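Side-chain contacts in enterocine A immunity protein (Enterococcus faecium, PDB 2BL8), which confers on its host immunity to the antimicrobial action of enterocin A, a pediocin-like bacteriocin: residues Q7-L12 against Q32-K37; N14-S19 against D26-L31; N56-T61 against E75-L80; K66-F69 against Q73-L76. One frame throughout, in Å; residues are numbered along the deposited sequence.

Contact 1 of 4, residues Q7-L12 against Q32-K37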
loop_
_atom_site.group_PDB
_atom_site.type_symbol
_atom_site.label_atom_id
_atom_site.label_comp_id
_atom_site.label_asym_id
_atom_site.label_seq_id
_atom_site.Cartn_x
_atom_site.Cartn_y
_atom_site.Cartn_z
ATOM N N GLN A 7 6.440 4.010 8.579
ATOM C CA GLN A 7 7.668 3.309 8.246
ATOM C C GLN A 7 7.536 2.502 6.962
ATOM O O GLN A 7 8.404 2.560 6.093
ATOM C CB GLN A 7 8.079 2.384 9.394
ATOM C CG GLN A 7 9.480 1.812 9.258
ATOM C CD GLN A 7 9.860 0.929 10.431
ATOM O OE1 GLN A 7 9.590 1.264 11.585
ATOM N NE2 GLN A 7 10.498 -0.200 10.144
ATOM N N ILE A 8 6.447 1.752 6.846
ATOM C CA ILE A 8 6.237 0.942 5.654
ATOM C C ILE A 8 6.068 1.806 4.407
ATOM O O ILE A 8 6.647 1.512 3.364
ATOM C CB ILE A 8 5.012 0.027 5.813
ATOM C CG1 ILE A 8 5.200 -0.892 7.027
ATOM C CG2 ILE A 8 4.816 -0.790 4.547
ATOM C CD1 ILE A 8 6.411 -1.785 6.952
ATOM N N VAL A 9 5.292 2.880 4.518
ATOM C CA VAL A 9 5.080 3.777 3.386
ATOM C C VAL A 9 6.405 4.406 2.979
ATOM O O VAL A 9 6.727 4.481 1.793
ATOM C CB VAL A 9 4.077 4.899 3.734
ATOM C CG1 VAL A 9 4.066 5.954 2.639
ATOM C CG2 VAL A 9 2.687 4.312 3.901
ATOM N N HIS A 10 7.165 4.861 3.972
ATOM C CA HIS A 10 8.462 5.482 3.723
ATOM C C HIS A 10 9.384 4.479 3.035
ATOM O O HIS A 10 10.061 4.815 2.066
ATOM C CB HIS A 10 9.078 5.949 5.048
ATOM C CG HIS A 10 10.228 6.894 4.884
ATOM N ND1 HIS A 10 10.735 7.633 5.934
ATOM C CD2 HIS A 10 10.969 7.226 3.801
ATOM C CE1 HIS A 10 11.735 8.380 5.502
ATOM N NE2 HIS A 10 11.898 8.152 4.210
ATOM N N GLU A 11 9.396 3.245 3.526
ATOM C CA GLU A 11 10.247 2.212 2.941
ATOM C C GLU A 11 9.830 1.843 1.519
ATOM O O GLU A 11 10.680 1.633 0.654
ATOM C CB GLU A 11 10.251 0.967 3.830
ATOM C CG GLU A 11 10.846 1.213 5.212
ATOM C CD GLU A 11 10.765 0.002 6.123
ATOM O OE1 GLU A 11 9.809 -0.792 5.986
ATOM O OE2 GLU A 11 11.648 -0.148 6.992
ATOM N N LEU A 12 8.527 1.772 1.277
ATOM C CA LEU A 12 8.031 1.428 -0.052
ATOM C C LEU A 12 8.378 2.561 -1.020
ATOM O O LEU A 12 8.808 2.317 -2.149
ATOM C CB LEU A 12 6.514 1.200 -0.010
ATOM C CG LEU A 12 5.821 0.715 -1.287
ATOM C CD1 LEU A 12 6.425 -0.610 -1.739
ATOM C CD2 LEU A 12 4.330 0.553 -1.021
ATOM N N GLN A 32 3.663 9.696 -1.246
ATOM C CA GLN A 32 4.095 10.919 -0.586
ATOM C C GLN A 32 2.927 11.548 0.160
ATOM O O GLN A 32 3.040 11.881 1.338
ATOM C CB GLN A 32 4.631 11.916 -1.615
ATOM C CG GLN A 32 4.946 13.283 -1.022
ATOM C CD GLN A 32 6.153 13.257 -0.111
ATOM O OE1 GLN A 32 7.289 13.150 -0.573
ATOM N NE2 GLN A 32 5.915 13.352 1.193
ATOM N N LYS A 33 1.809 11.702 -0.544
ATOM C CA LYS A 33 0.596 12.291 0.011
ATOM C C LYS A 33 0.106 11.529 1.236
ATOM O O LYS A 33 -0.285 12.130 2.238
ATOM C CB LYS A 33 -0.497 12.313 -1.061
ATOM C CG LYS A 33 -1.789 13.003 -0.645
ATOM C CD LYS A 33 -2.770 13.063 -1.810
ATOM C CE LYS A 33 -4.054 13.784 -1.425
ATOM N NZ LYS A 33 -5.002 13.884 -2.574
ATOM N N VAL A 34 0.120 10.203 1.151
ATOM C CA VAL A 34 -0.326 9.365 2.260
ATOM C C VAL A 34 0.585 9.525 3.477
ATOM O O VAL A 34 0.107 9.624 4.610
ATOM C CB VAL A 34 -0.369 7.878 1.831
ATOM C CG1 VAL A 34 -0.702 6.988 3.019
ATOM C CG2 VAL A 34 -1.402 7.696 0.745
ATOM N N TYR A 35 1.893 9.556 3.235
ATOM C CA TYR A 35 2.878 9.704 4.304
ATOM C C TYR A 35 2.609 10.964 5.116
ATOM O O TYR A 35 2.574 10.924 6.346
ATOM C CB TYR A 35 4.294 9.785 3.728
ATOM C CG TYR A 35 5.363 9.868 4.794
ATOM C CD1 TYR A 35 5.786 8.731 5.478
ATOM C CD2 TYR A 35 5.928 11.096 5.145
ATOM C CE1 TYR A 35 6.744 8.811 6.488
ATOM C CE2 TYR A 35 6.885 11.187 6.151
ATOM C CZ TYR A 35 7.287 10.044 6.819
ATOM O OH TYR A 35 8.222 10.138 7.826
ATOM N N LEU A 36 2.433 12.083 4.422
ATOM C CA LEU A 36 2.163 13.353 5.089
ATOM C C LEU A 36 0.901 13.268 5.950
ATOM O O LEU A 36 0.874 13.776 7.075
ATOM C CB LEU A 36 2.035 14.474 4.053
ATOM C CG LEU A 36 3.345 14.821 3.331
ATOM C CD1 LEU A 36 3.069 15.799 2.201
ATOM C CD2 LEU A 36 4.346 15.404 4.322
ATOM N N LYS A 37 -0.141 12.623 5.429
ATOM C CA LYS A 37 -1.386 12.476 6.178
ATOM C C LYS A 37 -1.193 11.634 7.434
ATOM O O LYS A 37 -1.778 11.927 8.479
ATOM C CB LYS A 37 -2.469 11.836 5.304
ATOM C CG LYS A 37 -2.958 12.722 4.179
ATOM C CD LYS A 37 -4.173 12.117 3.495
ATOM C CE LYS A 37 -4.709 13.042 2.417
ATOM N NZ LYS A 37 -5.037 14.385 2.974
HETATM O O HOH W 1 9.255 7.984 8.685
#

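Contact 2 of 4, residues N14-S19 against D26-L31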
loop_
_atom_site.group_PDB
_atom_site.type_symbol
_atom_site.label_atom_id
_atom_site.label_comp_id
_atom_site.label_asym_id
_atom_site.label_seq_id
_atom_site.Cartn_x
_atom_site.Cartn_y
_atom_site.Cartn_z
ATOM N N ASN A 14 10.857 4.825 -0.803
ATOM C CA ASN A 14 12.295 4.826 -1.048
ATOM C C ASN A 14 12.754 3.692 -1.946
ATOM O O ASN A 14 13.608 3.889 -2.809
ATOM C CB ASN A 14 13.056 4.777 0.280
ATOM C CG ASN A 14 13.119 6.130 0.959
ATOM O OD1 ASN A 14 12.380 7.051 0.607
ATOM N ND2 ASN A 14 14.001 6.258 1.943
ATOM N N ASP A 15 12.191 2.504 -1.757
ATOM C CA ASP A 15 12.591 1.365 -2.576
ATOM C C ASP A 15 12.230 1.583 -4.043
ATOM O O ASP A 15 13.011 1.264 -4.940
ATOM C CB ASP A 15 11.929 0.080 -2.079
ATOM C CG ASP A 15 12.590 -1.159 -2.645
ATOM O OD1 ASP A 15 13.729 -1.453 -2.232
ATOM O OD2 ASP A 15 11.983 -1.825 -3.510
ATOM N N ILE A 16 11.042 2.124 -4.280
ATOM C CA ILE A 16 10.577 2.383 -5.638
ATOM C C ILE A 16 11.304 3.573 -6.257
ATOM O O ILE A 16 11.694 3.536 -7.430
ATOM C CB ILE A 16 9.049 2.667 -5.655
ATOM C CG1 ILE A 16 8.277 1.383 -5.339
ATOM C CG2 ILE A 16 8.629 3.213 -7.021
ATOM C CD1 ILE A 16 6.776 1.590 -5.180
ATOM N N SER A 17 11.494 4.621 -5.461
ATOM C CA SER A 17 12.144 5.839 -5.930
ATOM C C SER A 17 13.559 5.625 -6.452
ATOM O O SER A 17 13.983 6.298 -7.393
ATOM C CB SER A 17 12.170 6.884 -4.812
ATOM O OG SER A 17 12.996 6.460 -3.747
ATOM N N ILE A 18 14.291 4.701 -5.839
ATOM C CA ILE A 18 15.665 4.417 -6.251
ATOM C C ILE A 18 15.717 3.965 -7.704
ATOM O O ILE A 18 16.699 4.213 -8.407
ATOM C CB ILE A 18 16.303 3.337 -5.351
ATOM C CG1 ILE A 18 16.510 3.905 -3.944
ATOM C CG2 ILE A 18 17.634 2.876 -5.939
ATOM C CD1 ILE A 18 17.117 2.928 -2.959
ATOM N N SER A 19 14.657 3.298 -8.147
ATOM C CA SER A 19 14.569 2.826 -9.521
ATOM C C SER A 19 13.891 3.911 -10.342
ATOM O O SER A 19 12.774 3.732 -10.827
ATOM C CB SER A 19 13.752 1.531 -9.592
ATOM O OG SER A 19 14.398 0.488 -8.883
ATOM N N ASP A 26 3.377 8.449 -10.585
ATOM C CA ASP A 26 2.083 8.627 -9.942
ATOM C C ASP A 26 2.030 7.916 -8.596
ATOM O O ASP A 26 1.538 8.468 -7.613
ATOM C CB ASP A 26 0.960 8.113 -10.847
ATOM C CG ASP A 26 0.825 8.923 -12.122
ATOM O OD1 ASP A 26 0.675 10.160 -12.028
ATOM O OD2 ASP A 26 0.867 8.325 -13.218
ATOM N N ILE A 27 2.539 6.689 -8.564
ATOM C CA ILE A 27 2.562 5.894 -7.340
ATOM C C ILE A 27 3.370 6.594 -6.247
ATOM O O ILE A 27 2.963 6.622 -5.086
ATOM C CB ILE A 27 3.167 4.491 -7.613
ATOM C CG1 ILE A 27 2.178 3.649 -8.418
ATOM C CG2 ILE A 27 3.535 3.805 -6.304
ATOM C CD1 ILE A 27 2.770 2.363 -8.956
ATOM N N LEU A 28 4.512 7.164 -6.615
ATOM C CA LEU A 28 5.344 7.857 -5.639
ATOM C C LEU A 28 4.623 9.092 -5.099
ATOM O O LEU A 28 4.709 9.402 -3.910
ATOM C CB LEU A 28 6.680 8.264 -6.269
ATOM C CG LEU A 28 7.628 7.128 -6.662
ATOM C CD1 LEU A 28 8.850 7.705 -7.353
ATOM C CD2 LEU A 28 8.048 6.347 -5.422
ATOM N N GLU A 29 3.911 9.792 -5.976
ATOM C CA GLU A 29 3.178 10.987 -5.578
ATOM C C GLU A 29 2.109 10.629 -4.551
ATOM O O GLU A 29 1.923 11.333 -3.558
ATOM C CB GLU A 29 2.530 11.637 -6.804
ATOM C CG GLU A 29 1.773 12.922 -6.507
ATOM C CD GLU A 29 1.281 13.603 -7.767
ATOM O OE1 GLU A 29 2.116 13.859 -8.661
ATOM O OE2 GLU A 29 0.066 13.885 -7.865
ATOM N N VAL A 30 1.409 9.526 -4.793
ATOM C CA VAL A 30 0.369 9.079 -3.878
ATOM C C VAL A 30 0.977 8.649 -2.546
ATOM O O VAL A 30 0.462 8.990 -1.482
ATOM C CB VAL A 30 -0.439 7.910 -4.478
ATOM C CG1 VAL A 30 -1.352 7.317 -3.422
ATOM C CG2 VAL A 30 -1.273 8.413 -5.652
ATOM N N LEU A 31 2.073 7.899 -2.600
ATOM C CA LEU A 31 2.729 7.463 -1.375
ATOM C C LEU A 31 3.147 8.681 -0.559
ATOM O O LEU A 31 3.000 8.703 0.665
ATOM C CB LEU A 31 3.950 6.601 -1.703
ATOM C CG LEU A 31 3.621 5.196 -2.212
ATOM C CD1 LEU A 31 4.900 4.524 -2.696
ATOM C CD2 LEU A 31 2.967 4.384 -1.100
#

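Contact 3 of 4, residues N56-T61 against E75-L80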
loop_
_atom_site.group_PDB
_atom_site.type_symbol
_atom_site.label_atom_id
_atom_site.label_comp_id
_atom_site.label_asym_id
_atom_site.label_seq_id
_atom_site.Cartn_x
_atom_site.Cartn_y
_atom_site.Cartn_z
ATOM N N ASN A 56 -5.772 -0.353 -2.446
ATOM C CA ASN A 56 -6.682 -0.502 -3.589
ATOM C C ASN A 56 -6.024 0.146 -4.812
ATOM O O ASN A 56 -5.985 -0.428 -5.904
ATOM C CB ASN A 56 -7.998 0.243 -3.352
ATOM C CG ASN A 56 -8.938 -0.462 -2.397
ATOM O OD1 ASN A 56 -9.941 0.126 -1.982
ATOM N ND2 ASN A 56 -8.641 -1.708 -2.051
ATOM N N TYR A 57 -5.538 1.368 -4.621
ATOM C CA TYR A 57 -4.895 2.125 -5.688
ATOM C C TYR A 57 -3.654 1.427 -6.251
ATOM O O TYR A 57 -3.470 1.348 -7.468
ATOM C CB TYR A 57 -4.503 3.515 -5.175
ATOM C CG TYR A 57 -3.619 4.287 -6.126
ATOM C CD1 TYR A 57 -4.153 4.946 -7.233
ATOM C CD2 TYR A 57 -2.239 4.317 -5.943
ATOM C CE1 TYR A 57 -3.326 5.617 -8.137
ATOM C CE2 TYR A 57 -1.409 4.977 -6.837
ATOM C CZ TYR A 57 -1.956 5.624 -7.930
ATOM O OH TYR A 57 -1.120 6.271 -8.813
ATOM N N LEU A 58 -2.805 0.917 -5.366
ATOM C CA LEU A 58 -1.581 0.262 -5.810
ATOM C C LEU A 58 -1.853 -0.917 -6.739
ATOM O O LEU A 58 -1.229 -1.035 -7.795
ATOM C CB LEU A 58 -0.752 -0.188 -4.598
ATOM C CG LEU A 58 -0.178 0.968 -3.763
ATOM C CD1 LEU A 58 0.525 0.428 -2.524
ATOM C CD2 LEU A 58 0.795 1.780 -4.606
ATOM N N TYR A 59 -2.784 -1.784 -6.363
ATOM C CA TYR A 59 -3.079 -2.938 -7.206
ATOM C C TYR A 59 -3.835 -2.556 -8.468
ATOM O O TYR A 59 -3.624 -3.150 -9.524
ATOM C CB TYR A 59 -3.854 -3.988 -6.410
ATOM C CG TYR A 59 -2.990 -4.732 -5.425
ATOM C CD1 TYR A 59 -1.966 -5.578 -5.860
ATOM C CD2 TYR A 59 -3.175 -4.575 -4.051
ATOM C CE1 TYR A 59 -1.147 -6.250 -4.943
ATOM C CE2 TYR A 59 -2.365 -5.239 -3.131
ATOM C CZ TYR A 59 -1.355 -6.072 -3.583
ATOM O OH TYR A 59 -0.563 -6.730 -2.665
ATOM N N PHE A 60 -4.716 -1.567 -8.363
ATOM C CA PHE A 60 -5.461 -1.121 -9.529
ATOM C C PHE A 60 -4.490 -0.505 -10.535
ATOM O O PHE A 60 -4.533 -0.804 -11.729
ATOM C CB PHE A 60 -6.504 -0.074 -9.138
ATOM C CG PHE A 60 -7.100 0.641 -10.315
ATOM C CD1 PHE A 60 -7.969 -0.017 -11.177
ATOM C CD2 PHE A 60 -6.752 1.959 -10.591
ATOM C CE1 PHE A 60 -8.483 0.625 -12.300
ATOM C CE2 PHE A 60 -7.259 2.610 -11.710
ATOM C CZ PHE A 60 -8.126 1.940 -12.567
ATOM N N THR A 61 -3.618 0.363 -10.039
ATOM C CA THR A 61 -2.644 1.038 -10.886
ATOM C C THR A 61 -1.692 0.040 -11.529
ATOM O O THR A 61 -1.360 0.157 -12.704
ATOM C CB THR A 61 -1.830 2.056 -10.072
ATOM O OG1 THR A 61 -2.722 3.007 -9.481
ATOM C CG2 THR A 61 -0.839 2.788 -10.965
ATOM N N GLU A 75 5.665 -7.637 -0.453
ATOM C CA GLU A 75 5.682 -7.970 0.960
ATOM C C GLU A 75 5.427 -6.727 1.810
ATOM O O GLU A 75 4.716 -6.792 2.815
ATOM C CB GLU A 75 7.017 -8.637 1.308
ATOM C CG GLU A 75 7.079 -10.065 0.761
ATOM C CD GLU A 75 8.482 -10.567 0.500
ATOM O OE1 GLU A 75 9.454 -9.956 0.991
ATOM O OE2 GLU A 75 8.606 -11.595 -0.202
ATOM N N LEU A 76 5.990 -5.593 1.407
ATOM C CA LEU A 76 5.756 -4.356 2.139
ATOM C C LEU A 76 4.279 -3.972 2.023
ATOM O O LEU A 76 3.664 -3.558 3.003
ATOM C CB LEU A 76 6.623 -3.223 1.593
ATOM C CG LEU A 76 8.121 -3.348 1.878
ATOM C CD1 LEU A 76 8.864 -2.207 1.190
ATOM C CD2 LEU A 76 8.361 -3.333 3.382
ATOM N N ILE A 77 3.704 -4.114 0.833
ATOM C CA ILE A 77 2.296 -3.762 0.658
ATOM C C ILE A 77 1.429 -4.663 1.537
ATOM O O ILE A 77 0.453 -4.210 2.132
ATOM C CB ILE A 77 1.867 -3.868 -0.825
ATOM C CG1 ILE A 77 2.666 -2.861 -1.664
ATOM C CG2 ILE A 77 0.380 -3.560 -0.960
ATOM C CD1 ILE A 77 2.471 -3.012 -3.168
ATOM N N ARG A 78 1.800 -5.936 1.629
ATOM C CA ARG A 78 1.066 -6.891 2.460
ATOM C C ARG A 78 1.112 -6.466 3.925
ATOM O O ARG A 78 0.095 -6.482 4.623
ATOM C CB ARG A 78 1.685 -8.285 2.316
ATOM C CG ARG A 78 1.062 -9.356 3.193
ATOM C CD ARG A 78 1.815 -10.672 3.049
ATOM N NE ARG A 78 3.155 -10.597 3.627
ATOM C CZ ARG A 78 4.129 -11.470 3.381
ATOM N NH1 ARG A 78 3.918 -12.490 2.558
ATOM N NH2 ARG A 78 5.313 -11.327 3.960
ATOM N N ASN A 79 2.298 -6.085 4.390
ATOM C CA ASN A 79 2.471 -5.662 5.771
ATOM C C ASN A 79 1.684 -4.388 6.067
ATOM O O ASN A 79 1.125 -4.242 7.157
ATOM C CB ASN A 79 3.961 -5.470 6.077
ATOM C CG ASN A 79 4.726 -6.785 6.077
ATOM O OD1 ASN A 79 5.949 -6.807 6.216
ATOM N ND2 ASN A 79 4.002 -7.891 5.930
ATOM N N LEU A 80 1.620 -3.477 5.098
ATOM C CA LEU A 80 0.875 -2.236 5.289
ATOM C C LEU A 80 -0.604 -2.539 5.529
ATOM O O LEU A 80 -1.225 -1.991 6.439
ATOM C CB LEU A 80 1.038 -1.316 4.073
ATOM C CG LEU A 80 0.434 0.085 4.230
ATOM C CD1 LEU A 80 1.081 0.805 5.403
ATOM C CD2 LEU A 80 0.631 0.873 2.946
#

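Contact 4 of 4, residues K66-F69 against Q73-L76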
loop_
_atom_site.group_PDB
_atom_site.type_symbol
_atom_site.label_atom_id
_atom_site.label_comp_id
_atom_site.label_asym_id
_atom_site.label_seq_id
_atom_site.Cartn_x
_atom_site.Cartn_y
_atom_site.Cartn_z
ATOM N N LYS A 66 0.108 -2.117 -16.127
ATOM C CA LYS A 66 0.903 -3.319 -16.356
ATOM C C LYS A 66 2.264 -3.254 -15.662
ATOM O O LYS A 66 3.306 -3.528 -16.264
ATOM C CB LYS A 66 1.069 -3.543 -17.862
ATOM C CG LYS A 66 -0.264 -3.731 -18.577
ATOM C CD LYS A 66 -0.100 -3.865 -20.077
ATOM C CE LYS A 66 -1.438 -4.121 -20.757
ATOM N NZ LYS A 66 -1.295 -4.244 -22.238
ATOM N N ILE A 67 2.230 -2.894 -14.382
ATOM C CA ILE A 67 3.421 -2.775 -13.543
ATOM C C ILE A 67 3.562 -3.993 -12.638
ATOM O O ILE A 67 2.566 -4.532 -12.158
ATOM C CB ILE A 67 3.331 -1.540 -12.620
ATOM C CG1 ILE A 67 3.375 -0.256 -13.445
ATOM C CG2 ILE A 67 4.453 -1.575 -11.596
ATOM C CD1 ILE A 67 3.179 0.997 -12.613
ATOM N N ARG A 68 4.800 -4.416 -12.396
ATOM C CA ARG A 68 5.056 -5.564 -11.533
ATOM C C ARG A 68 5.947 -5.162 -10.365
ATOM O O ARG A 68 7.111 -4.811 -10.557
ATOM C CB ARG A 68 5.740 -6.694 -12.309
ATOM C CG ARG A 68 4.932 -7.274 -13.457
ATOM C CD ARG A 68 3.581 -7.804 -12.995
ATOM N NE ARG A 68 3.694 -8.799 -11.934
ATOM C CZ ARG A 68 2.658 -9.461 -11.428
ATOM N NH1 ARG A 68 1.438 -9.230 -11.890
ATOM N NH2 ARG A 68 2.838 -10.348 -10.459
ATOM N N PHE A 69 5.396 -5.204 -9.158
ATOM C CA PHE A 69 6.162 -4.873 -7.963
ATOM C C PHE A 69 7.129 -6.022 -7.705
ATOM O O PHE A 69 6.864 -7.160 -8.089
ATOM C CB PHE A 69 5.239 -4.740 -6.752
ATOM C CG PHE A 69 4.302 -3.571 -6.823
ATOM C CD1 PHE A 69 4.791 -2.274 -6.802
ATOM C CD2 PHE A 69 2.926 -3.770 -6.899
ATOM C CE1 PHE A 69 3.927 -1.184 -6.854
ATOM C CE2 PHE A 69 2.051 -2.689 -6.951
ATOM C CZ PHE A 69 2.551 -1.394 -6.929
ATOM N N GLN A 73 8.672 -5.566 -2.494
ATOM C CA GLN A 73 7.683 -4.491 -2.496
ATOM C C GLN A 73 6.291 -5.061 -2.209
ATOM O O GLN A 73 5.501 -4.447 -1.491
ATOM C CB GLN A 73 7.702 -3.754 -3.839
ATOM C CG GLN A 73 8.969 -2.934 -4.051
ATOM C CD GLN A 73 9.105 -2.393 -5.462
ATOM O OE1 GLN A 73 8.368 -2.786 -6.364
ATOM N NE2 GLN A 73 10.062 -1.492 -5.660
ATOM N N GLU A 74 6.002 -6.241 -2.759
ATOM C CA GLU A 74 4.718 -6.908 -2.545
ATOM C C GLU A 74 4.559 -7.239 -1.073
ATOM O O GLU A 74 3.461 -7.142 -0.513
ATOM C CB GLU A 74 4.633 -8.198 -3.365
ATOM C CG GLU A 74 4.461 -7.983 -4.855
ATOM C CD GLU A 74 4.587 -9.271 -5.656
ATOM O OE1 GLU A 74 4.718 -10.355 -5.047
ATOM O OE2 GLU A 74 4.553 -9.193 -6.901
ATOM N N GLU A 75 5.665 -7.637 -0.453
ATOM C CA GLU A 75 5.682 -7.970 0.960
ATOM C C GLU A 75 5.427 -6.727 1.810
ATOM O O GLU A 75 4.716 -6.792 2.815
ATOM C CB GLU A 75 7.017 -8.637 1.308
ATOM C CG GLU A 75 7.079 -10.065 0.761
ATOM C CD GLU A 75 8.482 -10.567 0.500
ATOM O OE1 GLU A 75 9.454 -9.956 0.991
ATOM O OE2 GLU A 75 8.606 -11.595 -0.202
ATOM N N LEU A 76 5.990 -5.593 1.407
ATOM C CA LEU A 76 5.756 -4.356 2.139
ATOM C C LEU A 76 4.279 -3.972 2.023
ATOM O O LEU A 76 3.664 -3.558 3.003
ATOM C CB LEU A 76 6.623 -3.223 1.593
ATOM C CG LEU A 76 8.121 -3.348 1.878
ATOM C CD1 LEU A 76 8.864 -2.207 1.190
ATOM C CD2 LEU A 76 8.361 -3.333 3.382
HETATM O O HOH W 2 8.719 -2.468 -9.049
#

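Contact 1 of 4, residues Q7-L12 against Q32-K37
Val9 and His10 face Tyr35 across the pairing of helices 5-17 and 25-38 in a four-helix bundle. The short axes of 7-12 and 32-37 approach to 9.6 Å and run close to antiparallel, at 154°, the geometry of neighbouring bundle helices. The Tyr35 ring reaches over to helix 5-17 because CG stands anti to the backbone N (chi1 -177°). Its root meets Val9, whose CG1 lies 4.0 Å from Tyr35 CB and near the plane of the ring, at its edge. The other Val9 branch goes inward, with CG2 at 4.4 Å from Val34 CG1, a loose apolar touch beside which Val34 also packs on Leu50 and Leu54 of helix 48-64. Farther out, His10 flanks the tyrosine. The His10 CB methylene sits 4.0 Å from Tyr35 CE1, and the two rings are inclined at 65° with centroids 5.4 Å apart, so they neither stack flat nor meet edge to face. Their polar ends are too far apart for a direct bond and are joined instead by one water, which lies in the plane of both rings, 3.1 Å from His10 ND1 and 2.5 Å from Tyr35 OH.

Contact 2 of 4, residues N14-S19 against D26-L31
Ser17 and Leu28 mark the nearest backbone approach, with CA atoms 7.1 Å apart, where the last turn of helix 5-17 lies against an early turn of helix 25-38. Ile16 carries the packing, and its two branches divide the work. With chi1 at -70°, CG1 stands beside the backbone N while CG2 takes the position anti to it, and the branches therefore reach different neighbours. CG2 presses on Leu28, 3.6 Å from Leu28 CD2, and that leucine methyl lies 3.8 Å from Ile16 CB; the two side chains slide past each other in opposite directions, meeting flank to flank. The longer branch is extended beyond CG1, which brings CD1 to 4.1 Å from Ile27 CG2 and 4.3 Å from Leu31 CD1. Ile27 and Leu31 are one helical turn apart, so this terminal methyl touches both steps of the same face, and it meets the Ile27 side chain at about a right angle. Leu28 also leans on backbone: Leu28 CD2 lies 3.9 Å from Ser17 N, and Leu28 CD1 is 4.0 Å from Ser17 CA. The contact is van der Waals packing, without a polar bond between the segments; Ser17 offers its main chain and CB, while its hydroxyl makes a weak bond back to Tyr13 O. Tyr24, from the loop just before helix 25-38, closes the fourth side round Ile16 after Ile27, Leu28 and Leu31. The arrangement is thus only like knobs-into-holes packing, set close to the turn of an alpha-helical hairpin.

Contact 3 of 4, residues N56-T61 against E75-L80
Ile77 projects between Leu58 and Tyr59, with CA of Ile77 and CA of Leu58 8.5 Å apart. From Ile77 CB outwards the contacts separate by branch. CB itself lies near the phenol oxygen, 4.2 Å from Tyr59 OH. The short branch, CG2, stays on that side: it is 3.7 Å from Tyr59 OH and 3.9 Å from Tyr59 CE2, approaching the ring obliquely as the two side chains slide past one another in opposite directions. The longer branch turns to the leucine because CG1 stands beside the backbone N (chi1 -63°). Here Ile77 CG1 is 4.0 Å from Leu58 CD1. This packing joins helices 48-64 and 71-84 of the four-helix bundle, and it lies about 3 Å from the centre of the chain, measured between centres. At the tip, Ile77 CD1 is again 4.0 Å from Leu58 CD1, so a single leucine methyl spans the last two carbons of the branch, and Phe69 closes on the same end. Leu58 looks to the rest of the bundle too, touching Leu12 of helix 5-17 and Ile27 of helix 25-38. On the same helix, next to Leu58, Tyr57 O takes two donors from one turn later: Thr61 N and, at 2.7 Å, Thr61 OG1, which sits 41° out of the carbonyl plane and over one face of the Tyr57 ring near its rim.

Contact 4 of 4, residues K66-F69 against Q73-L76
A loop-to-helix contact, aromatic ring edge against amide oxygen, joins Phe69 to Gln73 at the start of helix 71-84, the last of the bundle. The loop before it leaves helix 48-64 through a Schellman motif, with Lys66 at a positive phi of 53°. Gln73 reaches out extended beyond CG, crossing Phe69 at about a right angle, and puts OE1 at the ring edge: in the ring plane, 3.4 Å from Phe69 CA and 3.6 Å from Phe69 CD1, with ring and amide planes 75° apart. Two polar partners hold that oxygen, the backbone N of Thr70 and a water, which donates at 2.7 Å to Gln73 OE1 and at 3.2 Å to Arg68 O. The other end of the amide, NE2, binds Asp15 OD2 of helix 5-17, which sets the amide's rotation. Glu74 lies alongside, with CG 3.8 Å from Phe69 CB. Its OE2 is 4.1 Å from Arg68 NH2 but well out of the guanidinium plane; only a general attraction of charge is likely. Gln73, at N3, accepts from the N-H of Thr70 three residues earlier, at the N-cap: one half of a capping box.

How the contacts relate
Two contacts lie in each helical hairpin of the bundle. Contacts 1 and 2 lie along one hairpin, helices 5-17 and 25-38, with centres about 10 Å apart; contact 2, near the turn, is nested in the loop that contact 1 closes. Contacts 3 and 4, with centres only about 7 Å apart, share Glu75 and Leu76 on helix 71-84. The hairpins meet in the middle: Leu12 CD2 of contact 1 is 3.9 Å from Ile77 CG1 of contact 3, and Ile27 CG2 of contact 2 is 3.8 Å from Leu58 CD2 of contact 3. Contacts 2 and 4 are tied by a probable hydrogen bond, Asp15 OD2 to Gln73 NE2 at 2.9 Å, with Ile27 against Ile67 as added packing.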